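Local coordinates for protein alkaline serine protease AL20 (Nesterenkonia abyssinica, PDB 3CP7) that probably cleaves peptide bonds in proteins as a secreted, thermostable serine protease of the trypsin-like fold, suited to alkaline conditions, at residues G10-S15 and F55-A60; S34-A39 and A93-E98; T149-G154 and N187-T192. All coordinates share one frame; numbering follows the deposited sequence.

Contact 1. Residues G10-S15 and F55-A60; sequences GKVFFS and FVFAPA
The seam that closes the six-stranded antiparallel barrel of this trypsin-like protease runs between Lys11 and Phe13 of strand 9-16 and Val56 and Ala58 of strand 55-59. The short segment axes lie 160° apart in direction, as expected for neighbours in a twisted antiparallel sheet. Two hydrogen-bonded pairs stitch them together. Lys11 N gives to Ala58 O at 3.1 Å, while Ala58 N returns to Lys11 O at 2.8 Å. In the next such pair Phe13 N meets Val56 O at 3.0 Å and Val56 N meets Phe13 O at 2.9 Å.

The interior face carries the side-chain contact. Val12 CG1 sits over a face of the Phe55 ring, 3.8 Å from the centroid and 24° off its normal, a CH-pi contact. Its other branch, Val12 CG2, fits between the two rings, 3.7 Å from Phe55 CZ and at the edge of Phe57, 4.1 Å from Phe57 CD2. With CG anti to its backbone N (chi1 177°), Phe57 leans across to strand 9-16, and its CE2 lies 3.4 Å from Gly10 CA, an approach that a beta carbon on Gly10 would block. Ala25 and Ile27 of strand 19-27 and Leu97 of strand 93-97 also meet the Phe57 ring.

A serine in place of Phe57 would probably open a gap beside Gly10 and Val12 CG2 and leave a hydroxyl in apolar surroundings. Between the two segments the hydrogen bonds are all backbone to backbone, and one valine, covering Phe55 and reaching the edge of Phe57, fills the apolar side of the seam.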
loop_
_atom_site.group_PDB
_atom_site.type_symbol
_atom_site.label_atom_id
_atom_site.label_comp_id
_atom_site.label_asym_id
_atom_site.label_seq_id
_atom_site.Cartn_x
_atom_site.Cartn_y
_atom_site.Cartn_z
ATOM N N GLY A 10 3.651 -13.774 17.582
ATOM C CA GLY A 10 4.890 -14.407 17.150
ATOM C C GLY A 10 6.017 -13.428 16.941
ATOM O O GLY A 10 5.820 -12.208 17.015
ATOM N N LYS A 11 7.194 -13.987 16.665
ATOM C CA LYS A 11 8.417 -13.216 16.475
ATOM C C LYS A 11 8.626 -13.016 14.974
ATOM O O LYS A 11 8.241 -13.882 14.175
ATOM C CB LYS A 11 9.599 -13.955 17.107
ATOM C CG LYS A 11 10.928 -13.214 17.051
ATOM C CD LYS A 11 11.994 -14.024 17.745
ATOM C CE LYS A 11 13.352 -13.357 17.686
ATOM N NZ LYS A 11 13.502 -12.221 18.629
ATOM N N VAL A 12 9.209 -11.874 14.599
ATOM C CA VAL A 12 9.486 -11.555 13.201
ATOM C C VAL A 12 11.002 -11.446 13.010
ATOM O O VAL A 12 11.695 -10.881 13.863
ATOM C CB VAL A 12 8.808 -10.219 12.802
ATOM C CG1 VAL A 12 9.316 -9.725 11.469
ATOM C CG2 VAL A 12 7.294 -10.378 12.741
ATOM N N PHE A 13 11.498 -12.010 11.910
ATOM C CA PHE A 13 12.876 -11.803 11.466
ATOM C C PHE A 13 12.815 -11.140 10.102
ATOM O O PHE A 13 11.961 -11.465 9.282
ATOM C CB PHE A 13 13.621 -13.137 11.331
ATOM C CG PHE A 13 13.695 -13.937 12.602
ATOM C CD1 PHE A 13 12.627 -14.743 12.993
ATOM C CD2 PHE A 13 14.835 -13.903 13.394
ATOM C CE1 PHE A 13 12.694 -15.485 14.158
ATOM C CE2 PHE A 13 14.910 -14.651 14.570
ATOM C CZ PHE A 13 13.844 -15.449 14.939
ATOM N N PHE A 14 13.718 -10.201 9.854
ATOM C CA PHE A 14 13.828 -9.609 8.518
ATOM C C PHE A 14 15.218 -9.036 8.295
ATOM O O PHE A 14 15.997 -8.909 9.239
ATOM C CB PHE A 14 12.730 -8.552 8.279
ATOM C CG PHE A 14 12.879 -7.292 9.102
ATOM C CD1 PHE A 14 13.513 -6.173 8.571
ATOM C CD2 PHE A 14 12.359 -7.216 10.386
ATOM C CE1 PHE A 14 13.645 -5.008 9.316
ATOM C CE2 PHE A 14 12.487 -6.049 11.136
ATOM C CZ PHE A 14 13.126 -4.945 10.598
ATOM N N SER A 15 15.513 -8.694 7.046
ATOM C CA SER A 15 16.807 -8.102 6.705
ATOM C C SER A 15 16.629 -6.847 5.867
ATOM O O SER A 15 15.631 -6.690 5.171
ATOM C CB SER A 15 17.672 -9.108 5.941
ATOM O OG SER A 15 17.926 -10.251 6.734
ATOM N N PHE A 55 11.238 -11.307 5.221
ATOM C CA PHE A 55 10.343 -11.182 6.361
ATOM C C PHE A 55 9.751 -12.545 6.675
ATOM O O PHE A 55 9.101 -13.165 5.826
ATOM C CB PHE A 55 9.245 -10.163 6.045
ATOM C CG PHE A 55 8.303 -9.862 7.193
ATOM C CD1 PHE A 55 8.352 -8.630 7.832
ATOM C CD2 PHE A 55 7.327 -10.776 7.578
ATOM C CE1 PHE A 55 7.466 -8.319 8.867
ATOM C CE2 PHE A 55 6.431 -10.488 8.612
ATOM C CZ PHE A 55 6.506 -9.250 9.259
ATOM N N VAL A 56 9.972 -12.991 7.906
ATOM C CA VAL A 56 9.494 -14.293 8.358
ATOM C C VAL A 56 8.799 -14.151 9.714
ATOM O O VAL A 56 9.267 -13.412 10.571
ATOM C CB VAL A 56 10.684 -15.296 8.452
ATOM C CG1 VAL A 56 10.335 -16.505 9.264
ATOM C CG2 VAL A 56 11.148 -15.712 7.065
ATOM N N PHE A 57 7.711 -14.892 9.890
ATOM C CA PHE A 57 6.904 -14.846 11.101
ATOM C C PHE A 57 6.918 -16.212 11.772
ATOM O O PHE A 57 6.685 -17.224 11.113
ATOM C CB PHE A 57 5.463 -14.462 10.751
ATOM C CG PHE A 57 4.513 -14.457 11.937
ATOM C CD1 PHE A 57 3.464 -15.377 12.006
ATOM C CD2 PHE A 57 4.652 -13.515 12.962
ATOM C CE1 PHE A 57 2.581 -15.356 13.083
ATOM C CE2 PHE A 57 3.768 -13.493 14.034
ATOM C CZ PHE A 57 2.742 -14.431 14.101
ATOM N N ALA A 58 7.203 -16.226 13.071
ATOM C CA ALA A 58 7.291 -17.462 13.854
ATOM C C ALA A 58 6.248 -17.455 14.968
ATOM O O ALA A 58 6.495 -16.910 16.048
ATOM C CB ALA A 58 8.695 -17.621 14.435
ATOM N N PRO A 59 5.072 -18.056 14.710
ATOM C CA PRO A 59 4.025 -18.084 15.735
ATOM C C PRO A 59 4.479 -18.816 16.992
ATOM O O PRO A 59 5.116 -19.874 16.901
ATOM C CB PRO A 59 2.876 -18.864 15.074
ATOM C CG PRO A 59 3.222 -18.991 13.647
ATOM C CD PRO A 59 4.669 -18.704 13.451
ATOM N N ALA A 60 4.162 -18.260 18.155
ATOM C CA ALA A 60 4.443 -18.920 19.438
ATOM C C ALA A 60 5.930 -19.224 19.649
ATOM O O ALA A 60 6.284 -20.168 20.366
ATOM C CB ALA A 60 3.591 -20.209 19.591
#

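Contact 2. Residues S34-A39 and A93-E98; sequences STVATA and AFAVLE
Phe94 overlaps Ala37 with the CD1-CE1 flank of its ring, CE1 coming within 3.8 Å of Ala37 CB. With CG anti to the carbonyl carbon (chi1 -60°), the ring is turned to Ala37, and Thr35 CG2 packs obliquely against Phe94 CB and CD1, 3.9 Å from CB. Val36 and Ala95 point to the reverse face of the sheet. Val36 CG2, in the crowded position between N and carbonyl carbon, reaches Ala95 CB at 3.8 Å; its CG1 meets Leu97 CD1 at 4.0 Å.

Backbone bonds fix this register. Val36 and Ala95 exchange two, with Val36 N to Ala95 O at 2.9 Å and nearly straight (173°). Thr38 N bonds to Ala93 O, but the return bond from Ala93 N to Thr38 O is bent to 136°. At the far end Leu97 N reaches Ser34 O at 2.7 Å. Beyond it Ser34 OG accepts from two waters, one of which also donates to Leu97 O and the other to Glu98 O, while Asn32 O is its protein partner.

Val36, Ala95 and Leu97 meet Phe55 and Phe57 of strand 55-59 inside the barrel; such a closed antiparallel barrel is the fold of trypsin-like proteases, and Ala39 carries the chain on toward the probable catalytic His41.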
loop_
_atom_site.group_PDB
_atom_site.type_symbol
_atom_site.label_atom_id
_atom_site.label_comp_id
_atom_site.label_asym_id
_atom_site.label_seq_id
_atom_site.Cartn_x
_atom_site.Cartn_y
_atom_site.Cartn_z
ATOM N N SER A 34 -4.241 -15.397 6.208
ATOM C CA SER A 34 -2.801 -15.303 6.007
ATOM C C SER A 34 -2.194 -13.997 6.508
ATOM O O SER A 34 -1.066 -13.674 6.136
ATOM C CB SER A 34 -2.476 -15.446 4.517
ATOM O OG SER A 34 -2.948 -16.687 4.013
ATOM N N THR A 35 -2.930 -13.255 7.331
ATOM C CA THR A 35 -2.548 -11.873 7.628
ATOM C C THR A 35 -2.090 -11.684 9.064
ATOM O O THR A 35 -2.798 -12.055 10.009
ATOM C CB THR A 35 -3.703 -10.910 7.310
ATOM O OG1 THR A 35 -4.046 -11.022 5.927
ATOM C CG2 THR A 35 -3.313 -9.450 7.562
ATOM N N VAL A 36 -0.906 -11.083 9.206
ATOM C CA VAL A 36 -0.425 -10.619 10.512
ATOM C C VAL A 36 -0.331 -9.095 10.552
ATOM O O VAL A 36 0.048 -8.444 9.564
ATOM C CB VAL A 36 0.932 -11.252 10.929
ATOM C CG1 VAL A 36 0.797 -12.757 11.121
ATOM C CG2 VAL A 36 2.043 -10.936 9.920
ATOM N N ALA A 37 -0.685 -8.539 11.704
ATOM C CA ALA A 37 -0.507 -7.122 11.983
ATOM C C ALA A 37 0.870 -6.912 12.567
ATOM O O ALA A 37 1.351 -7.706 13.392
ATOM C CB ALA A 37 -1.542 -6.654 12.966
ATOM N N THR A 38 1.501 -5.824 12.143
ATOM C CA THR A 38 2.809 -5.459 12.662
ATOM C C THR A 38 2.987 -3.946 12.531
ATOM O O THR A 38 2.021 -3.226 12.233
ATOM C CB THR A 38 3.932 -6.268 11.951
ATOM O OG1 THR A 38 5.165 -6.094 12.654
ATOM C CG2 THR A 38 4.109 -5.862 10.489
ATOM N N ALA A 39 4.200 -3.454 12.780
ATOM C CA ALA A 39 4.508 -2.029 12.589
ATOM C C ALA A 39 4.997 -1.799 11.169
ATOM O O ALA A 39 5.648 -2.661 10.575
ATOM C CB ALA A 39 5.561 -1.566 13.592
ATOM N N ALA A 93 1.089 -1.834 9.795
ATOM C CA ALA A 93 1.212 -2.545 8.534
ATOM C C ALA A 93 0.710 -3.953 8.706
ATOM O O ALA A 93 0.457 -4.405 9.818
ATOM C CB ALA A 93 2.665 -2.560 8.071
ATOM N N PHE A 94 0.577 -4.643 7.584
ATOM C CA PHE A 94 0.149 -6.031 7.594
ATOM C C PHE A 94 1.043 -6.808 6.666
ATOM O O PHE A 94 1.443 -6.292 5.617
ATOM C CB PHE A 94 -1.320 -6.122 7.150
ATOM C CG PHE A 94 -2.246 -5.345 8.037
ATOM C CD1 PHE A 94 -2.765 -5.932 9.190
ATOM C CD2 PHE A 94 -2.533 -4.005 7.772
ATOM C CE1 PHE A 94 -3.581 -5.214 10.048
ATOM C CE2 PHE A 94 -3.338 -3.283 8.627
ATOM C CZ PHE A 94 -3.848 -3.871 9.779
ATOM N N ALA A 95 1.361 -8.040 7.038
ATOM C CA ALA A 95 2.089 -8.928 6.135
ATOM C C ALA A 95 1.197 -10.108 5.815
ATOM O O ALA A 95 0.603 -10.727 6.706
ATOM C CB ALA A 95 3.403 -9.388 6.764
ATOM N N VAL A 96 1.096 -10.399 4.523
ATOM C CA VAL A 96 0.336 -11.545 4.046
ATOM C C VAL A 96 1.321 -12.683 3.782
ATOM O O VAL A 96 2.251 -12.538 2.981
ATOM C CB VAL A 96 -0.452 -11.199 2.775
ATOM C CG1 VAL A 96 -1.290 -12.392 2.330
ATOM C CG2 VAL A 96 -1.341 -9.980 3.021
ATOM N N LEU A 97 1.118 -13.791 4.492
ATOM C CA LEU A 97 2.075 -14.884 4.512
ATOM C C LEU A 97 1.772 -15.966 3.496
ATOM O O LEU A 97 0.660 -16.082 2.990
ATOM C CB LEU A 97 2.166 -15.484 5.926
ATOM C CG LEU A 97 2.420 -14.475 7.064
ATOM C CD1 LEU A 97 2.444 -15.187 8.393
ATOM C CD2 LEU A 97 3.698 -13.636 6.867
ATOM N N GLU A 98 2.805 -16.742 3.201
ATOM C CA GLU A 98 2.705 -17.898 2.327
ATOM C C GLU A 98 1.694 -18.918 2.840
ATOM O O GLU A 98 1.315 -18.929 4.024
ATOM C CB GLU A 98 4.076 -18.569 2.213
ATOM C CG GLU A 98 4.551 -19.219 3.516
ATOM C CD GLU A 98 5.893 -19.925 3.404
ATOM O OE1 GLU A 98 6.175 -20.530 2.344
ATOM O OE2 GLU A 98 6.656 -19.896 4.394
HETATM O O HOH W 1 -0.906 -18.135 5.408
HETATM O O HOH W 2 -1.243 -17.204 1.445
#

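Contact 3. Residues T149-G154 and N187-T192; sequences TNDPMG and NSYGYT
One carboxylate oxygen, Asp151 OD1, is gripped from opposite faces of its plane, by Tyr191 OH across the contact and by Met153 N of its own loop. The tyrosine bond is short, with Tyr191 OH donating to Asp151 OD1 at 2.6 Å on the syn side, 28° out of the carboxylate plane. The planes of the Tyr191 ring and the carboxylate are only 13° apart, with OD1 at the ring edge near its plane. Met153 N arrives steeply from above, 3.0 Å from Asp151 OD1, and makes an Asx turn. Asp151 CG is anti to its backbone N (chi1 175°), and this directs the carboxylate across to the tyrosine. A type I turn, closed by Gly154 N to Asp151 O at 2.9 Å, supports the same loop.

Met153 and Pro152 also pack on Tyr191. With Met153 CG anti to the carbonyl carbon (chi1 -60°), that atom comes to 3.0 Å from Tyr191 OH, a tight approach. The bend at chi2 then puts the sulfur beside the ring in an oblique Met-aromatic contact, SD 4.6 Å from the Tyr191 centroid. The Pro152 and Tyr191 side chains run alongside in opposite senses, Pro152 CG 4.0 Å from Tyr191 CE2. Tyr189 CE2 lies 3.4 Å above one face of the Tyr191 ring, offset toward its rim, and Phe199 of strand 197-200 meets Tyr191 edge-to-face.

Asp151 OD2 has a partner of its own in Ser155 OG. With both oxygens of this buried carboxylate bonded, the site is likely to favour the ionised aspartate; the short bond to OD1 orients the Tyr191 hydroxyl.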
loop_
_atom_site.group_PDB
_atom_site.type_symbol
_atom_site.label_atom_id
_atom_site.label_comp_id
_atom_site.label_asym_id
_atom_site.label_seq_id
_atom_site.Cartn_x
_atom_site.Cartn_y
_atom_site.Cartn_z
ATOM N N THR A 149 -2.456 7.008 27.318
ATOM C CA THR A 149 -2.556 8.463 27.362
ATOM C C THR A 149 -2.066 9.064 26.043
ATOM O O THR A 149 -1.451 8.366 25.227
ATOM C CB THR A 149 -1.754 9.058 28.541
ATOM O OG1 THR A 149 -0.421 8.540 28.524
ATOM C CG2 THR A 149 -2.428 8.715 29.870
ATOM N N ASN A 150 -2.323 10.350 25.838
ATOM C CA ASN A 150 -1.985 11.032 24.604
ATOM C C ASN A 150 -0.487 11.225 24.429
ATOM O O ASN A 150 0.248 11.425 25.399
ATOM C CB ASN A 150 -2.686 12.390 24.547
ATOM C CG ASN A 150 -4.187 12.272 24.338
ATOM O OD1 ASN A 150 -4.938 13.175 24.720
ATOM N ND2 ASN A 150 -4.635 11.182 23.739
ATOM N N ASP A 151 -0.049 11.170 23.180
ATOM C CA ASP A 151 1.322 11.488 22.821
ATOM C C ASP A 151 1.688 12.864 23.390
ATOM O O ASP A 151 1.017 13.842 23.079
ATOM C CB ASP A 151 1.415 11.519 21.300
ATOM C CG ASP A 151 2.772 11.951 20.800
ATOM O OD1 ASP A 151 3.744 11.863 21.582
ATOM O OD2 ASP A 151 2.858 12.357 19.622
ATOM N N PRO A 152 2.760 12.945 24.209
ATOM C CA PRO A 152 3.174 14.272 24.713
ATOM C C PRO A 152 3.539 15.239 23.591
ATOM O O PRO A 152 3.514 16.458 23.793
ATOM C CB PRO A 152 4.401 13.961 25.580
ATOM C CG PRO A 152 4.884 12.620 25.133
ATOM C CD PRO A 152 3.626 11.873 24.727
ATOM N N MET A 153 3.854 14.705 22.418
ATOM C CA MET A 153 4.177 15.525 21.262
ATOM C C MET A 153 2.945 16.019 20.519
ATOM O O MET A 153 3.061 16.815 19.581
ATOM C CB MET A 153 5.035 14.739 20.288
ATOM C CG MET A 153 6.325 14.269 20.856
ATOM S SD MET A 153 7.535 14.696 19.631
ATOM C CE MET A 153 7.580 16.383 20.069
ATOM N N GLY A 154 1.773 15.530 20.908
ATOM C CA GLY A 154 0.533 16.033 20.331
ATOM C C GLY A 154 0.027 15.321 19.092
ATOM O O GLY A 154 -0.979 15.735 18.516
ATOM N N ASN A 187 2.912 -2.071 19.016
ATOM C CA ASN A 187 4.101 -1.403 19.557
ATOM C C ASN A 187 4.837 -0.699 18.438
ATOM O O ASN A 187 5.215 -1.344 17.463
ATOM C CB ASN A 187 5.073 -2.400 20.194
ATOM C CG ASN A 187 4.461 -3.163 21.360
ATOM O OD1 ASN A 187 3.697 -2.610 22.161
ATOM N ND2 ASN A 187 4.795 -4.452 21.458
ATOM N N SER A 188 5.071 0.603 18.574
ATOM C CA SER A 188 5.727 1.353 17.508
ATOM C C SER A 188 7.048 2.033 17.887
ATOM O O SER A 188 8.053 1.834 17.199
ATOM C CB SER A 188 4.746 2.354 16.890
ATOM O OG SER A 188 5.408 3.302 16.067
ATOM N N TYR A 189 7.062 2.815 18.965
ATOM C CA TYR A 189 8.256 3.579 19.288
ATOM C C TYR A 189 8.220 4.092 20.710
ATOM O O TYR A 189 7.177 4.070 21.361
ATOM C CB TYR A 189 8.406 4.759 18.306
ATOM C CG TYR A 189 7.408 5.871 18.522
ATOM C CD1 TYR A 189 6.183 5.879 17.862
ATOM C CD2 TYR A 189 7.700 6.936 19.379
ATOM C CE1 TYR A 189 5.257 6.903 18.061
ATOM C CE2 TYR A 189 6.790 7.956 19.599
ATOM C CZ TYR A 189 5.573 7.949 18.919
ATOM O OH TYR A 189 4.642 8.953 19.116
ATOM N N GLY A 190 9.383 4.537 21.189
ATOM C CA GLY A 190 9.450 5.370 22.392
ATOM C C GLY A 190 10.182 6.662 22.078
ATOM O O GLY A 190 10.645 6.875 20.943
ATOM N N TYR A 191 10.273 7.527 23.087
ATOM C CA TYR A 191 11.098 8.722 22.990
ATOM C C TYR A 191 12.324 8.570 23.865
ATOM O O TYR A 191 12.247 8.028 24.966
ATOM C CB TYR A 191 10.325 9.957 23.452
ATOM C CG TYR A 191 9.152 10.327 22.583
ATOM C CD1 TYR A 191 9.334 10.810 21.295
ATOM C CD2 TYR A 191 7.853 10.243 23.080
ATOM C CE1 TYR A 191 8.238 11.162 20.496
ATOM C CE2 TYR A 191 6.755 10.594 22.296
ATOM C CZ TYR A 191 6.953 11.044 20.997
ATOM O OH TYR A 191 5.880 11.397 20.205
ATOM N N THR A 192 13.450 9.099 23.393
ATOM C CA THR A 192 14.702 9.027 24.147
ATOM C C THR A 192 14.584 9.654 25.543
ATOM O O THR A 192 15.244 9.199 26.478
ATOM C CB THR A 192 15.836 9.747 23.399
ATOM O OG1 THR A 192 15.386 11.052 23.023
ATOM C CG2 THR A 192 16.232 8.963 22.153
#

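Contacts 1 and 2 belong to the same closed barrel, their centres about 10 Å apart, and they cross along the chain: 10-15, 34-39, 55-60, then 93-98. They also touch inside it, Phe57 CE1 lying 3.7 Å from Val36 CG1 and Phe55 CE2 3.7 Å from Ala95 CB, so barrel closure and the pairing of strands 35-38 and 93-97 share one apolar interior. Contact 3 comes later in sequence, across the chain's centre, in the second six-stranded sheet; its centre is about 25 Å from that of contact 1 and 23 Å from that of contact 2. Ala39 CB touches Asn187 O, joining the two halves near the probable Ser169, His41 and Asp91 triad.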